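Local coordinates for rhino (Drosophila melanogaster, PDB 5XYV), which binds the N-terminal domain of Deadlock through its chromoshadow domain and probably helps to specify germline piRNA clusters, at residues Asp13-Leu18 and Phe30-Gly35. Sequence-based numbering, arbitrary orientation.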
loop_
_atom_site.group_PDB
_atom_site.type_symbol
_atom_site.label_atom_id
_atom_site.label_comp_id
_atom_site.label_asym_id
_atom_site.label_seq_id
_atom_site.Cartn_x
_atom_site.Cartn_y
_atom_site.Cartn_z
ATOM N N ASP B 13 -13.591 -6.413 16.855
ATOM C CA ASP B 13 -13.373 -5.325 15.916
ATOM C C ASP B 13 -11.901 -4.932 15.831
ATOM O O ASP B 13 -11.197 -4.867 16.848
ATOM C CB ASP B 13 -14.216 -4.116 16.310
ATOM C CG ASP B 13 -15.677 -4.288 15.955
ATOM O OD1 ASP B 13 -15.984 -5.067 15.020
ATOM O OD2 ASP B 13 -16.519 -3.645 16.613
ATOM N N LEU B 14 -11.442 -4.673 14.608
ATOM C CA LEU B 14 -10.050 -4.308 14.357
ATOM C C LEU B 14 -9.645 -3.081 15.181
ATOM O O LEU B 14 -10.378 -2.091 15.221
ATOM C CB LEU B 14 -9.830 -4.042 12.864
ATOM C CG LEU B 14 -8.399 -3.822 12.366
ATOM C CD1 LEU B 14 -7.559 -5.058 12.562
ATOM C CD2 LEU B 14 -8.405 -3.428 10.902
ATOM N N ASP B 15 -8.498 -3.158 15.856
ATOM C CA ASP B 15 -8.030 -2.025 16.640
ATOM C C ASP B 15 -7.016 -1.262 15.799
ATOM O O ASP B 15 -7.378 -0.308 15.091
ATOM C CB ASP B 15 -7.414 -2.477 17.966
ATOM C CG ASP B 15 -7.339 -1.354 18.992
ATOM O OD1 ASP B 15 -8.142 -0.402 18.890
ATOM O OD2 ASP B 15 -6.475 -1.437 19.892
ATOM N N LYS B 16 -5.756 -1.689 15.872
ATOM C CA LYS B 16 -4.658 -1.099 15.094
ATOM C C LYS B 16 -4.043 -2.126 14.106
ATOM O O LYS B 16 -4.064 -3.338 14.360
ATOM C CB LYS B 16 -3.563 -0.538 16.040
ATOM C CG LYS B 16 -4.034 0.433 17.141
ATOM C CD LYS B 16 -5.235 1.259 16.716
ATOM C CE LYS B 16 -6.052 1.894 17.890
ATOM N NZ LYS B 16 -5.468 3.190 18.458
ATOM N N ILE B 17 -3.498 -1.634 12.988
ATOM C CA ILE B 17 -2.588 -2.413 12.141
ATOM C C ILE B 17 -1.182 -1.979 12.471
ATOM O O ILE B 17 -0.820 -0.834 12.194
ATOM C CB ILE B 17 -2.826 -2.196 10.635
ATOM C CG1 ILE B 17 -4.285 -2.484 10.268
ATOM C CG2 ILE B 17 -1.827 -3.013 9.798
ATOM C CD1 ILE B 17 -4.551 -2.555 8.763
ATOM N N LEU B 18 -0.393 -2.871 13.068
ATOM C CA LEU B 18 0.942 -2.514 13.545
ATOM C C LEU B 18 2.028 -2.622 12.495
ATOM O O LEU B 18 3.024 -1.906 12.551
ATOM C CB LEU B 18 1.344 -3.389 14.731
ATOM C CG LEU B 18 0.326 -3.494 15.854
ATOM C CD1 LEU B 18 0.815 -4.413 16.975
ATOM C CD2 LEU B 18 -0.016 -2.090 16.367
ATOM N N PHE B 30 -0.223 -7.619 10.716
ATOM C CA PHE B 30 -0.125 -7.893 12.137
ATOM C C PHE B 30 -0.965 -6.874 12.867
ATOM O O PHE B 30 -0.722 -5.663 12.787
ATOM C CB PHE B 30 1.342 -7.904 12.557
ATOM C CG PHE B 30 2.140 -8.907 11.773
ATOM C CD1 PHE B 30 2.905 -8.524 10.680
ATOM C CD2 PHE B 30 2.034 -10.259 12.063
ATOM C CE1 PHE B 30 3.586 -9.469 9.936
ATOM C CE2 PHE B 30 2.721 -11.192 11.324
ATOM C CZ PHE B 30 3.495 -10.796 10.264
ATOM N N VAL B 31 -1.993 -7.369 13.546
ATOM C CA VAL B 31 -3.068 -6.504 14.006
ATOM C C VAL B 31 -3.439 -6.752 15.449
ATOM O O VAL B 31 -3.151 -7.805 16.020
ATOM C CB VAL B 31 -4.383 -6.667 13.153
ATOM C CG1 VAL B 31 -4.145 -6.326 11.687
ATOM C CG2 VAL B 31 -5.008 -8.080 13.351
ATOM N N THR B 32 -4.096 -5.755 16.022
ATOM C CA THR B 32 -4.680 -5.889 17.349
ATOM C C THR B 32 -6.194 -5.696 17.249
ATOM O O THR B 32 -6.697 -5.067 16.308
ATOM C CB THR B 32 -4.051 -4.901 18.334
ATOM O OG1 THR B 32 -4.299 -3.568 17.882
ATOM C CG2 THR B 32 -2.555 -5.124 18.390
ATOM N N TRP B 33 -6.924 -6.258 18.198
ATOM C CA TRP B 33 -8.373 -6.130 18.192
ATOM C C TRP B 33 -8.799 -5.319 19.398
ATOM O O TRP B 33 -8.097 -5.311 20.408
ATOM C CB TRP B 33 -9.039 -7.507 18.205
ATOM C CG TRP B 33 -8.475 -8.420 17.189
ATOM C CD1 TRP B 33 -7.503 -9.355 17.373
ATOM C CD2 TRP B 33 -8.849 -8.493 15.810
ATOM N NE1 TRP B 33 -7.243 -10.003 16.189
ATOM C CE2 TRP B 33 -8.063 -9.493 15.213
ATOM C CE3 TRP B 33 -9.774 -7.802 15.020
ATOM C CZ2 TRP B 33 -8.172 -9.824 13.854
ATOM C CZ3 TRP B 33 -9.879 -8.121 13.684
ATOM C CH2 TRP B 33 -9.088 -9.127 13.111
ATOM N N LYS B 34 -9.959 -4.675 19.305
ATOM C CA LYS B 34 -10.477 -3.912 20.430
ATOM C C LYS B 34 -10.881 -4.817 21.581
ATOM O O LYS B 34 -11.621 -5.794 21.389
ATOM C CB LYS B 34 -11.663 -3.057 19.998
ATOM C CG LYS B 34 -11.275 -1.907 19.073
ATOM C CD LYS B 34 -12.486 -1.125 18.595
ATOM C CE LYS B 34 -12.065 -0.016 17.651
ATOM N NZ LYS B 34 -13.240 0.714 17.096
ATOM N N GLY B 35 -10.381 -4.494 22.773
ATOM C CA GLY B 35 -10.750 -5.228 23.968
ATOM C C GLY B 35 -9.828 -6.399 24.226
ATOM O O GLY B 35 -9.928 -7.074 25.258
#
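L14-L18 and F30-W33 pair antiparallel at 152° through backbone bonds from D15 N to T32 O (2.7 Å), T32 N to K16 O and L18 N to F30 O, while K34 N bonds D13 O at 2.8 Å. A classic beta bulge interrupts the register: D15 and K16 both face T32. The threonine hydroxyl bonds at the bulge. OG1, held between its own backbone N and carbonyl carbon (chi1 61°), accepts a hydrogen bond from K16 N (3.1 Å) and lies against D15 CB; CG2 turns instead to L18 CD1 (3.7 Å). A valine in place of T32 would probably leave K16 N without this acceptor and the bulge less firmly held. Beyond it, the extended K34 chain passes D15 at about a right angle, CG near OD1, but NZ stays 5.5 Å from that oxygen, too far for a salt bridge. On the other face, L14 CD1 presses on V31 CB (3.6 Å) and reaches over the W33 ring, with L14 CA lying obliquely above its CE3 corner and D13 C at the edge, in the ring plane. I17 and V31 lie side by side. This hairpin belongs to the chromoshadow domain's three-stranded sheet: helix 52-61 packs on L14 and I17, strand 39-43 supports V31 and W33, with D40 binding W33 NE1, and F30 reaches W44 of the Deadlock chain.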